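Local coordinates for choline binding protein PCPA (Streptococcus pneumoniae, PDB 4CP6) that probably attaches to choline on the pneumococcal surface and presents a leucine-rich repeat region there, and is studied as a vaccine antigen, at residues I19-T30 with I64-E75; L322-K331 with G346-F356. One frame throughout, in Å; residues are numbered along the deposited sequence.

Interaction 1: residues I19-T30 with I64-E75; sequences IQQNNIKYKVLT and ITVGDKVFTVTE
I64 of one hairpin lies across Y26 of the other, and the fit turns on how its two branches are spread. Its CG1 sits between the backbone N and the carbonyl carbon (chi1 69°), which sends CD1 towards I19 CG2 while CG2 settles over one face of the tyrosine ring. That methyl makes a CH-pi contact, with I64 CG2 3.9 Å from the centroid of the Y26 ring. V73 reaches the same ring obliquely through CG2. A second CH-pi pair runs the other way across the contact: I19 CD1 stands over a face of F71, 4.2 Å from the ring centroid, while V28 CG1 approaches F71 CE1 obliquely. I19 CG2 also meets V66 CG2 at 3.7 Å. Q21, partly exposed, stretches out beyond this apolar patch, and its NE2 donates to T65 O at 2.9 Å; the acceptor lies nearly in the amide plane, yet the nitrogen stands above the carbonyl plane of T65. One water, donating to Q21 OE1 and accepting from T65 N, completes the link, so both ends of the amide are engaged and its rotation is fixed. Further along, L29 CD1 rests against E75 CD at 3.7 Å. The two hairpins, with strand segments 24-30 and 69-75 nearly at right angles (96°), thus pack by methyl-on-ring contacts, with the directional hydrogen bonding between them concentrated at the partly exposed glutamine.

Interaction 2: residues L322-K331 with G346-F356; sequences LPDNVKNFGK and GNNINSLPSFF
F356 swings its ring over F329 because its CG lies anti to the backbone N (chi1 -176°), whereas F329 has CG anti to the carbonyl carbon. The outcome is a T-shaped pair: the edge of F356 points into the face of F329, with ring centroids 5.1 Å apart and planes at 88°. F356 CE1 stands over the centre of that face, and V326 CG1 covers the opposite one. I349 comes in at the edge of the F329 ring, its CG2 3.9 Å from F329 CE2, while P353 CG packs on F329 CB. L322 and F356 come at each other from opposite directions, with L322 CD1 3.6 Å from F356 CZ. The two segments belong to successive coils of the BspA-type leucine-rich repeat solenoid, where strands 319-322 and 342-345 run parallel and each passes into a turn, P323-V326 against G346-I349. The asparagine-rich turns stack through polar groups. The D324 carboxylate lies flat against the N347 amide, planes 8° apart, and D324 OD1 accepts N347 N at 3.0 Å from above the carboxylate plane. D324 O takes N348 N in its carbonyl plane, on a lone pair. Beside it N348 ND2 donates to N325 OD1 at 3.1 Å, while N325 ND2 donates to the backbone O of N301 in the preceding coil. One water donates to both V326 O and N348 O. At the far end K331 runs alongside F355, with K331 CE 3.6 Å from F355 CD2, and F355 stacks on H332.

Overall arrangement
From the N terminus the chain first forms the hairpin of strands 18-21 and 24-32, continues through strand 35-40, and returns as the hairpin of 63-66 and 69-76; interaction 1 closes this loop of 33 intervening residues. Strand 69-76 then pairs with 106-107, joining the N-terminal hairpins to the first turns of the solenoid. Much later, interaction 2 closes a shorter loop, with 14 residues between its segments, within the repeat; strands 334-335 and 342-345 lie inside it. The two loops follow in series, neither nested nor crossed. The centres of the two contacts lie about 62 Å apart, on opposite sides of the chain's centre: one contact joins the two N-terminal hairpins, the other neighbouring coils.

Interaction 1: residues I19-T30 with I64-E75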
loop_
_atom_site.group_PDB
_atom_site.type_symbol
_atom_site.label_atom_id
_atom_site.label_comp_id
_atom_site.label_asym_id
_atom_site.label_seq_id
_atom_site.Cartn_x
_atom_site.Cartn_y
_atom_site.Cartn_z
ATOM N N ILE A 19 6.959 -31.071 21.114
ATOM C CA ILE A 19 6.449 -31.359 22.452
ATOM C C ILE A 19 4.979 -30.968 22.420
ATOM O O ILE A 19 4.653 -29.844 22.029
ATOM C CB ILE A 19 7.216 -30.590 23.550
ATOM C CG1 ILE A 19 8.713 -30.960 23.549
ATOM C CG2 ILE A 19 6.566 -30.828 24.931
ATOM C CD1 ILE A 19 9.574 -29.948 24.266
ATOM N N GLN A 20 4.082 -31.901 22.765
ATOM C CA GLN A 20 2.655 -31.620 22.752
ATOM C C GLN A 20 2.133 -31.686 24.160
ATOM O O GLN A 20 2.299 -32.719 24.823
ATOM C CB GLN A 20 1.892 -32.584 21.834
ATOM C CG GLN A 20 0.402 -32.257 21.750
ATOM C CD GLN A 20 -0.344 -33.199 20.848
ATOM O OE1 GLN A 20 0.026 -33.404 19.697
ATOM N NE2 GLN A 20 -1.452 -33.748 21.334
ATOM N N GLN A 21 1.545 -30.588 24.640
ATOM C CA GLN A 21 0.978 -30.488 25.990
ATOM C C GLN A 21 -0.352 -29.777 25.914
ATOM O O GLN A 21 -0.433 -28.703 25.297
ATOM C CB GLN A 21 1.926 -29.741 26.941
ATOM C CG GLN A 21 3.271 -30.436 27.132
ATOM C CD GLN A 21 4.119 -29.775 28.192
ATOM O OE1 GLN A 21 3.757 -28.739 28.770
ATOM N NE2 GLN A 21 5.251 -30.393 28.510
ATOM N N ASN A 22 -1.406 -30.374 26.527
ATOM C CA ASN A 22 -2.767 -29.838 26.536
ATOM C C ASN A 22 -3.245 -29.472 25.115
ATOM O O ASN A 22 -3.819 -28.407 24.895
ATOM C CB ASN A 22 -2.890 -28.681 27.537
ATOM C CG ASN A 22 -4.297 -28.192 27.807
ATOM O OD1 ASN A 22 -4.541 -26.984 27.899
ATOM N ND2 ASN A 22 -5.260 -29.105 27.918
ATOM N N ASN A 23 -2.950 -30.353 24.148
ATOM C CA ASN A 23 -3.335 -30.225 22.740
ATOM C C ASN A 23 -2.802 -28.944 22.063
ATOM O O ASN A 23 -3.442 -28.369 21.169
ATOM C CB ASN A 23 -4.842 -30.400 22.548
ATOM C CG ASN A 23 -5.247 -31.851 22.677
ATOM O OD1 ASN A 23 -5.150 -32.643 21.733
ATOM N ND2 ASN A 23 -5.638 -32.253 23.866
ATOM N N ILE A 24 -1.599 -28.530 22.483
ATOM C CA ILE A 24 -0.852 -27.444 21.849
ATOM C C ILE A 24 0.513 -28.056 21.531
ATOM O O ILE A 24 1.176 -28.601 22.430
ATOM C CB ILE A 24 -0.732 -26.158 22.711
ATOM C CG1 ILE A 24 -2.130 -25.548 23.004
ATOM C CG2 ILE A 24 0.186 -25.115 22.020
ATOM C CD1 ILE A 24 -2.167 -24.293 23.925
ATOM N N LYS A 25 0.957 -27.934 20.277
ATOM C CA LYS A 25 2.272 -28.405 19.875
ATOM C C LYS A 25 3.269 -27.263 19.977
ATOM O O LYS A 25 2.932 -26.119 19.635
ATOM C CB LYS A 25 2.253 -28.926 18.432
ATOM C CG LYS A 25 1.469 -30.218 18.291
ATOM C CD LYS A 25 1.356 -30.644 16.831
ATOM C CE LYS A 25 0.685 -31.994 16.655
ATOM N NZ LYS A 25 -0.737 -31.963 17.104
ATOM N N TYR A 26 4.482 -27.573 20.421
ATOM C CA TYR A 26 5.614 -26.665 20.546
ATOM C C TYR A 26 6.802 -27.306 19.848
ATOM O O TYR A 26 6.975 -28.529 19.927
ATOM C CB TYR A 26 5.976 -26.437 22.015
ATOM C CG TYR A 26 4.841 -25.875 22.828
ATOM C CD1 TYR A 26 3.906 -26.714 23.429
ATOM C CD2 TYR A 26 4.719 -24.505 23.034
ATOM C CE1 TYR A 26 2.877 -26.205 24.213
ATOM C CE2 TYR A 26 3.671 -23.980 23.788
ATOM C CZ TYR A 26 2.772 -24.836 24.403
ATOM O OH TYR A 26 1.741 -24.309 25.149
ATOM N N LYS A 27 7.634 -26.505 19.174
ATOM C CA LYS A 27 8.794 -27.060 18.503
ATOM C C LYS A 27 10.054 -26.453 19.093
ATOM O O LYS A 27 10.131 -25.244 19.227
ATOM C CB LYS A 27 8.683 -26.821 16.980
ATOM C CG LYS A 27 9.822 -27.396 16.163
ATOM C CD LYS A 27 9.552 -27.238 14.687
ATOM C CE LYS A 27 10.716 -27.733 13.871
ATOM N NZ LYS A 27 10.341 -27.896 12.441
ATOM N N VAL A 28 11.014 -27.295 19.517
ATOM C CA VAL A 28 12.250 -26.873 20.155
ATOM C C VAL A 28 13.107 -26.095 19.175
ATOM O O VAL A 28 13.409 -26.580 18.072
ATOM C CB VAL A 28 13.016 -28.086 20.759
ATOM C CG1 VAL A 28 14.322 -27.633 21.405
ATOM C CG2 VAL A 28 12.136 -28.836 21.776
ATOM N N LEU A 29 13.475 -24.893 19.602
ATOM C CA LEU A 29 14.333 -23.993 18.831
ATOM C C LEU A 29 15.781 -24.109 19.276
ATOM O O LEU A 29 16.689 -24.140 18.433
ATOM C CB LEU A 29 13.837 -22.545 18.942
ATOM C CG LEU A 29 12.442 -22.241 18.447
ATOM C CD1 LEU A 29 12.097 -20.812 18.770
ATOM C CD2 LEU A 29 12.308 -22.480 16.938
ATOM N N THR A 30 16.001 -24.127 20.596
ATOM C CA THR A 30 17.332 -24.290 21.201
ATOM C C THR A 30 17.203 -25.148 22.464
ATOM O O THR A 30 16.130 -25.208 23.092
ATOM C CB THR A 30 17.954 -22.949 21.635
ATOM O OG1 THR A 30 17.178 -22.410 22.705
ATOM C CG2 THR A 30 18.100 -21.929 20.479
ATOM N N ILE A 64 7.029 -24.188 29.216
ATOM C CA ILE A 64 6.638 -25.598 29.243
ATOM C C ILE A 64 7.773 -26.368 29.881
ATOM O O ILE A 64 8.945 -25.978 29.774
ATOM C CB ILE A 64 6.154 -26.194 27.916
ATOM C CG1 ILE A 64 7.306 -26.300 26.903
ATOM C CG2 ILE A 64 4.910 -25.436 27.359
ATOM C CD1 ILE A 64 7.055 -27.222 25.798
ATOM N N THR A 65 7.421 -27.423 30.616
ATOM C CA THR A 65 8.450 -28.225 31.260
ATOM C C THR A 65 8.345 -29.661 30.798
ATOM O O THR A 65 7.237 -30.162 30.569
ATOM C CB THR A 65 8.341 -28.125 32.786
ATOM O OG1 THR A 65 7.065 -28.634 33.188
ATOM C CG2 THR A 65 8.534 -26.704 33.290
ATOM N N VAL A 66 9.503 -30.316 30.626
ATOM C CA VAL A 66 9.557 -31.726 30.236
ATOM C C VAL A 66 10.610 -32.334 31.156
ATOM O O VAL A 66 11.807 -32.034 31.011
ATOM C CB VAL A 66 9.874 -31.952 28.731
ATOM C CG1 VAL A 66 9.853 -33.441 28.384
ATOM C CG2 VAL A 66 8.893 -31.185 27.847
ATOM N N GLY A 67 10.150 -33.090 32.157
ATOM C CA GLY A 67 11.050 -33.652 33.160
ATOM C C GLY A 67 11.745 -32.534 33.907
ATOM O O GLY A 67 11.073 -31.659 34.454
ATOM N N ASP A 68 13.098 -32.522 33.911
ATOM C CA ASP A 68 13.845 -31.470 34.594
ATOM C C ASP A 68 14.271 -30.350 33.625
ATOM O O ASP A 68 15.101 -29.515 33.990
ATOM C CB ASP A 68 15.086 -32.058 35.296
ATOM C CG ASP A 68 15.511 -31.291 36.519
ATOM O OD1 ASP A 68 14.704 -30.498 37.029
ATOM O OD2 ASP A 68 16.668 -31.461 36.951
ATOM N N LYS A 69 13.674 -30.322 32.423
ATOM C CA LYS A 69 14.014 -29.282 31.435
ATOM C C LYS A 69 12.908 -28.238 31.371
ATOM O O LYS A 69 11.732 -28.553 31.521
ATOM C CB LYS A 69 14.247 -29.881 30.047
ATOM C CG LYS A 69 15.297 -30.991 30.012
ATOM C CD LYS A 69 15.484 -31.509 28.602
ATOM C CE LYS A 69 16.362 -32.737 28.590
ATOM N NZ LYS A 69 17.505 -32.570 27.662
ATOM N N VAL A 70 13.302 -26.992 31.159
ATOM C CA VAL A 70 12.367 -25.872 31.075
ATOM C C VAL A 70 12.570 -25.197 29.731
ATOM O O VAL A 70 13.690 -24.793 29.402
ATOM C CB VAL A 70 12.593 -24.893 32.238
ATOM C CG1 VAL A 70 11.686 -23.680 32.126
ATOM C CG2 VAL A 70 12.386 -25.597 33.581
ATOM N N PHE A 71 11.479 -25.066 28.983
ATOM C CA PHE A 71 11.505 -24.425 27.660
ATOM C C PHE A 71 10.666 -23.141 27.713
ATOM O O PHE A 71 9.484 -23.186 28.034
ATOM C CB PHE A 71 10.935 -25.359 26.598
ATOM C CG PHE A 71 11.801 -26.574 26.381
ATOM C CD1 PHE A 71 12.866 -26.544 25.480
ATOM C CD2 PHE A 71 11.561 -27.752 27.092
ATOM C CE1 PHE A 71 13.671 -27.674 25.286
ATOM C CE2 PHE A 71 12.356 -28.880 26.891
ATOM C CZ PHE A 71 13.431 -28.824 26.018
ATOM N N THR A 72 11.303 -21.992 27.456
ATOM C CA THR A 72 10.609 -20.707 27.429
ATOM C C THR A 72 10.016 -20.570 26.013
ATOM O O THR A 72 10.682 -20.934 25.040
ATOM C CB THR A 72 11.605 -19.585 27.731
ATOM O OG1 THR A 72 12.104 -19.770 29.072
ATOM C CG2 THR A 72 10.962 -18.212 27.669
ATOM N N VAL A 73 8.750 -20.129 25.931
ATOM C CA VAL A 73 8.067 -19.929 24.634
ATOM C C VAL A 73 8.526 -18.548 24.133
ATOM O O VAL A 73 8.128 -17.513 24.713
ATOM C CB VAL A 73 6.526 -20.009 24.758
ATOM C CG1 VAL A 73 5.861 -19.844 23.390
ATOM C CG2 VAL A 73 6.090 -21.339 25.403
ATOM N N THR A 74 9.414 -18.526 23.115
ATOM C CA THR A 74 9.995 -17.265 22.631
ATOM C C THR A 74 9.424 -16.809 21.294
ATOM O O THR A 74 9.709 -15.683 20.862
ATOM C CB THR A 74 11.516 -17.422 22.534
ATOM O OG1 THR A 74 11.804 -18.526 21.685
ATOM C CG2 THR A 74 12.181 -17.675 23.911
ATOM N N GLU A 75 8.696 -17.684 20.598
ATOM C CA GLU A 75 8.168 -17.332 19.280
ATOM C C GLU A 75 6.797 -17.880 19.045
ATOM O O GLU A 75 6.457 -18.960 19.549
ATOM C CB GLU A 75 9.106 -17.843 18.164
ATOM C CG GLU A 75 10.545 -17.368 18.324
ATOM C CD GLU A 75 11.450 -17.555 17.132
ATOM O OE1 GLU A 75 10.936 -17.899 16.045
ATOM O OE2 GLU A 75 12.680 -17.378 17.293
HETATM O O HOH W 1 4.659 -27.927 31.148
#

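Interaction 2: residues L322-K331 with G346-F356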
loop_
_atom_site.group_PDB
_atom_site.type_symbol
_atom_site.label_atom_id
_atom_site.label_comp_id
_atom_site.label_asym_id
_atom_site.label_seq_id
_atom_site.Cartn_x
_atom_site.Cartn_y
_atom_site.Cartn_z
ATOM N N LEU A 322 -0.286 16.993 -20.882
ATOM C CA LEU A 322 1.015 16.371 -20.634
ATOM C C LEU A 322 2.091 17.388 -21.029
ATOM O O LEU A 322 2.067 17.938 -22.137
ATOM C CB LEU A 322 1.177 15.074 -21.424
ATOM C CG LEU A 322 0.126 13.980 -21.146
ATOM C CD1 LEU A 322 0.322 12.797 -22.101
ATOM C CD2 LEU A 322 0.163 13.517 -19.665
ATOM N N PRO A 323 2.990 17.699 -20.096
ATOM C CA PRO A 323 3.965 18.763 -20.348
ATOM C C PRO A 323 4.981 18.416 -21.394
ATOM O O PRO A 323 5.086 17.270 -21.860
ATOM C CB PRO A 323 4.558 19.066 -18.964
ATOM C CG PRO A 323 4.362 17.797 -18.193
ATOM C CD PRO A 323 3.088 17.162 -18.726
ATOM N N ASP A 324 5.712 19.444 -21.818
ATOM C CA ASP A 324 6.501 19.350 -23.026
ATOM C C ASP A 324 7.668 18.398 -23.039
ATOM O O ASP A 324 8.121 18.027 -24.124
ATOM C CB ASP A 324 7.007 20.752 -23.429
ATOM C CG ASP A 324 5.894 21.745 -23.766
ATOM O OD1 ASP A 324 4.813 21.307 -24.229
ATOM O OD2 ASP A 324 6.097 22.970 -23.550
ATOM N N ASN A 325 8.166 18.008 -21.854
ATOM C CA ASN A 325 9.418 17.282 -21.738
ATOM C C ASN A 325 9.322 15.887 -21.101
ATOM O O ASN A 325 10.344 15.347 -20.673
ATOM C CB ASN A 325 10.401 18.172 -20.928
ATOM C CG ASN A 325 10.402 19.631 -21.357
ATOM O OD1 ASN A 325 10.725 19.929 -22.511
ATOM N ND2 ASN A 325 9.961 20.568 -20.475
ATOM N N VAL A 326 8.104 15.303 -21.010
ATOM C CA VAL A 326 8.004 13.975 -20.426
ATOM C C VAL A 326 8.807 13.016 -21.308
ATOM O O VAL A 326 8.663 13.022 -22.555
ATOM C CB VAL A 326 6.545 13.502 -20.321
ATOM C CG1 VAL A 326 6.478 12.184 -19.572
ATOM C CG2 VAL A 326 5.668 14.533 -19.613
ATOM N N LYS A 327 9.661 12.201 -20.675
ATOM C CA LYS A 327 10.530 11.260 -21.366
ATOM C C LYS A 327 10.057 9.827 -21.232
ATOM O O LYS A 327 10.310 9.013 -22.122
ATOM C CB LYS A 327 11.952 11.356 -20.789
ATOM C CG LYS A 327 12.618 12.739 -20.944
ATOM C CD LYS A 327 14.106 12.680 -20.601
ATOM C CE LYS A 327 14.502 13.658 -19.519
ATOM N NZ LYS A 327 15.945 13.547 -19.163
ATOM N N ASN A 328 9.438 9.487 -20.089
ATOM C CA ASN A 328 9.114 8.099 -19.799
ATOM C C ASN A 328 7.681 7.955 -19.391
ATOM O O ASN A 328 7.251 8.569 -18.414
ATOM C CB ASN A 328 10.007 7.591 -18.637
ATOM C CG ASN A 328 11.463 7.945 -18.773
ATOM O OD1 ASN A 328 12.130 7.540 -19.736
ATOM N ND2 ASN A 328 11.972 8.769 -17.861
ATOM N N PHE A 329 6.951 7.103 -20.101
ATOM C CA PHE A 329 5.582 6.750 -19.743
ATOM C C PHE A 329 5.535 5.268 -19.420
ATOM O O PHE A 329 5.997 4.459 -20.239
ATOM C CB PHE A 329 4.620 6.987 -20.900
ATOM C CG PHE A 329 4.432 8.422 -21.273
ATOM C CD1 PHE A 329 3.585 9.247 -20.537
ATOM C CD2 PHE A 329 5.106 8.965 -22.359
ATOM C CE1 PHE A 329 3.437 10.595 -20.872
ATOM C CE2 PHE A 329 4.942 10.303 -22.698
ATOM C CZ PHE A 329 4.096 11.104 -21.973
ATOM N N GLY A 330 4.948 4.892 -18.281
ATOM C CA GLY A 330 4.780 3.478 -17.997
ATOM C C GLY A 330 3.642 2.906 -18.834
ATOM O O GLY A 330 2.876 3.634 -19.493
ATOM N N LYS A 331 3.485 1.587 -18.756
ATOM C CA LYS A 331 2.414 0.865 -19.458
ATOM C C LYS A 331 1.058 1.299 -18.873
ATOM O O LYS A 331 0.939 1.464 -17.660
ATOM C CB LYS A 331 2.646 -0.647 -19.280
ATOM C CG LYS A 331 1.696 -1.559 -20.031
ATOM C CD LYS A 331 2.186 -3.013 -19.965
ATOM C CE LYS A 331 1.161 -4.007 -20.459
ATOM N NZ LYS A 331 1.781 -5.325 -20.790
ATOM N N GLY A 346 2.429 17.291 -25.037
ATOM C CA GLY A 346 3.435 18.347 -25.123
ATOM C C GLY A 346 4.428 18.274 -26.263
ATOM O O GLY A 346 4.594 17.250 -26.927
ATOM N N ASN A 347 5.126 19.418 -26.485
ATOM C CA ASN A 347 5.982 19.664 -27.652
ATOM C C ASN A 347 7.048 18.643 -27.971
ATOM O O ASN A 347 7.249 18.339 -29.148
ATOM C CB ASN A 347 6.672 21.050 -27.563
ATOM C CG ASN A 347 5.720 22.239 -27.614
ATOM O OD1 ASN A 347 4.538 22.130 -27.929
ATOM N ND2 ASN A 347 6.204 23.417 -27.279
ATOM N N ASN A 348 7.779 18.152 -26.964
ATOM C CA ASN A 348 8.906 17.297 -27.270
ATOM C C ASN A 348 8.620 15.815 -27.058
ATOM O O ASN A 348 9.555 15.025 -26.993
ATOM C CB ASN A 348 10.169 17.777 -26.519
ATOM C CG ASN A 348 10.366 19.269 -26.714
ATOM O OD1 ASN A 348 10.318 19.779 -27.850
ATOM N ND2 ASN A 348 10.394 20.014 -25.615
ATOM N N ILE A 349 7.322 15.425 -27.041
ATOM C CA ILE A 349 6.943 14.016 -26.934
ATOM C C ILE A 349 6.739 13.574 -28.368
ATOM O O ILE A 349 5.752 13.977 -29.006
ATOM C CB ILE A 349 5.680 13.858 -26.042
ATOM C CG1 ILE A 349 5.976 14.372 -24.609
ATOM C CG2 ILE A 349 5.285 12.376 -26.018
ATOM C CD1 ILE A 349 4.746 14.596 -23.801
ATOM N N ASN A 350 7.691 12.784 -28.881
ATOM C CA ASN A 350 7.685 12.377 -30.293
ATOM C C ASN A 350 7.504 10.883 -30.492
ATOM O O ASN A 350 7.543 10.419 -31.624
ATOM C CB ASN A 350 8.967 12.854 -31.003
ATOM C CG ASN A 350 10.245 12.358 -30.367
ATOM O OD1 ASN A 350 10.399 11.186 -30.040
ATOM N ND2 ASN A 350 11.201 13.243 -30.176
ATOM N N SER A 351 7.332 10.116 -29.407
ATOM C CA SER A 351 7.155 8.680 -29.498
ATOM C C SER A 351 6.097 8.311 -28.475
ATOM O O SER A 351 6.230 8.660 -27.297
ATOM C CB SER A 351 8.473 7.974 -29.208
ATOM O OG SER A 351 8.301 6.569 -29.206
ATOM N N LEU A 352 5.014 7.685 -28.931
ATOM C CA LEU A 352 3.941 7.280 -28.027
ATOM C C LEU A 352 3.996 5.793 -27.847
ATOM O O LEU A 352 3.954 5.050 -28.839
ATOM C CB LEU A 352 2.572 7.737 -28.503
ATOM C CG LEU A 352 2.422 9.234 -28.789
ATOM C CD1 LEU A 352 1.018 9.543 -29.223
ATOM C CD2 LEU A 352 2.751 10.069 -27.550
ATOM N N PRO A 353 4.151 5.329 -26.595
ATOM C CA PRO A 353 4.320 3.894 -26.370
ATOM C C PRO A 353 3.046 3.085 -26.470
ATOM O O PRO A 353 1.938 3.629 -26.561
ATOM C CB PRO A 353 4.902 3.840 -24.957
ATOM C CG PRO A 353 4.294 5.010 -24.270
ATOM C CD PRO A 353 4.196 6.086 -25.323
ATOM N N SER A 354 3.194 1.756 -26.400
ATOM C CA SER A 354 2.064 0.865 -26.375
ATOM C C SER A 354 1.261 1.150 -25.119
ATOM O O SER A 354 1.827 1.505 -24.071
ATOM C CB SER A 354 2.567 -0.573 -26.276
ATOM O OG SER A 354 3.165 -0.935 -27.511
ATOM N N PHE A 355 -0.052 0.948 -25.191
ATOM C CA PHE A 355 -0.953 1.021 -24.028
ATOM C C PHE A 355 -0.997 2.403 -23.374
ATOM O O PHE A 355 -1.266 2.528 -22.172
ATOM C CB PHE A 355 -0.580 -0.061 -22.986
ATOM C CG PHE A 355 -0.515 -1.456 -23.573
ATOM C CD1 PHE A 355 -1.624 -2.020 -24.183
ATOM C CD2 PHE A 355 0.669 -2.177 -23.554
ATOM C CE1 PHE A 355 -1.567 -3.308 -24.723
ATOM C CE2 PHE A 355 0.733 -3.462 -24.109
ATOM C CZ PHE A 355 -0.388 -4.015 -24.680
ATOM N N PHE A 356 -0.795 3.442 -24.160
ATOM C CA PHE A 356 -0.771 4.822 -23.695
ATOM C C PHE A 356 -2.124 5.323 -23.198
ATOM O O PHE A 356 -2.219 5.898 -22.096
ATOM C CB PHE A 356 -0.259 5.670 -24.844
ATOM C CG PHE A 356 -0.062 7.137 -24.588
ATOM C CD1 PHE A 356 0.955 7.584 -23.748
ATOM C CD2 PHE A 356 -0.809 8.085 -25.287
ATOM C CE1 PHE A 356 1.193 8.958 -23.574
ATOM C CE2 PHE A 356 -0.571 9.453 -25.115
ATOM C CZ PHE A 356 0.438 9.869 -24.267
HETATM O O HOH W 2 8.786 23.526 -25.720
HETATM O O HOH W 3 12.124 18.253 -23.819
HETATM O O HOH W 4 10.138 14.539 -24.303
HETATM O O HOH W 5 1.832 3.710 -22.030
#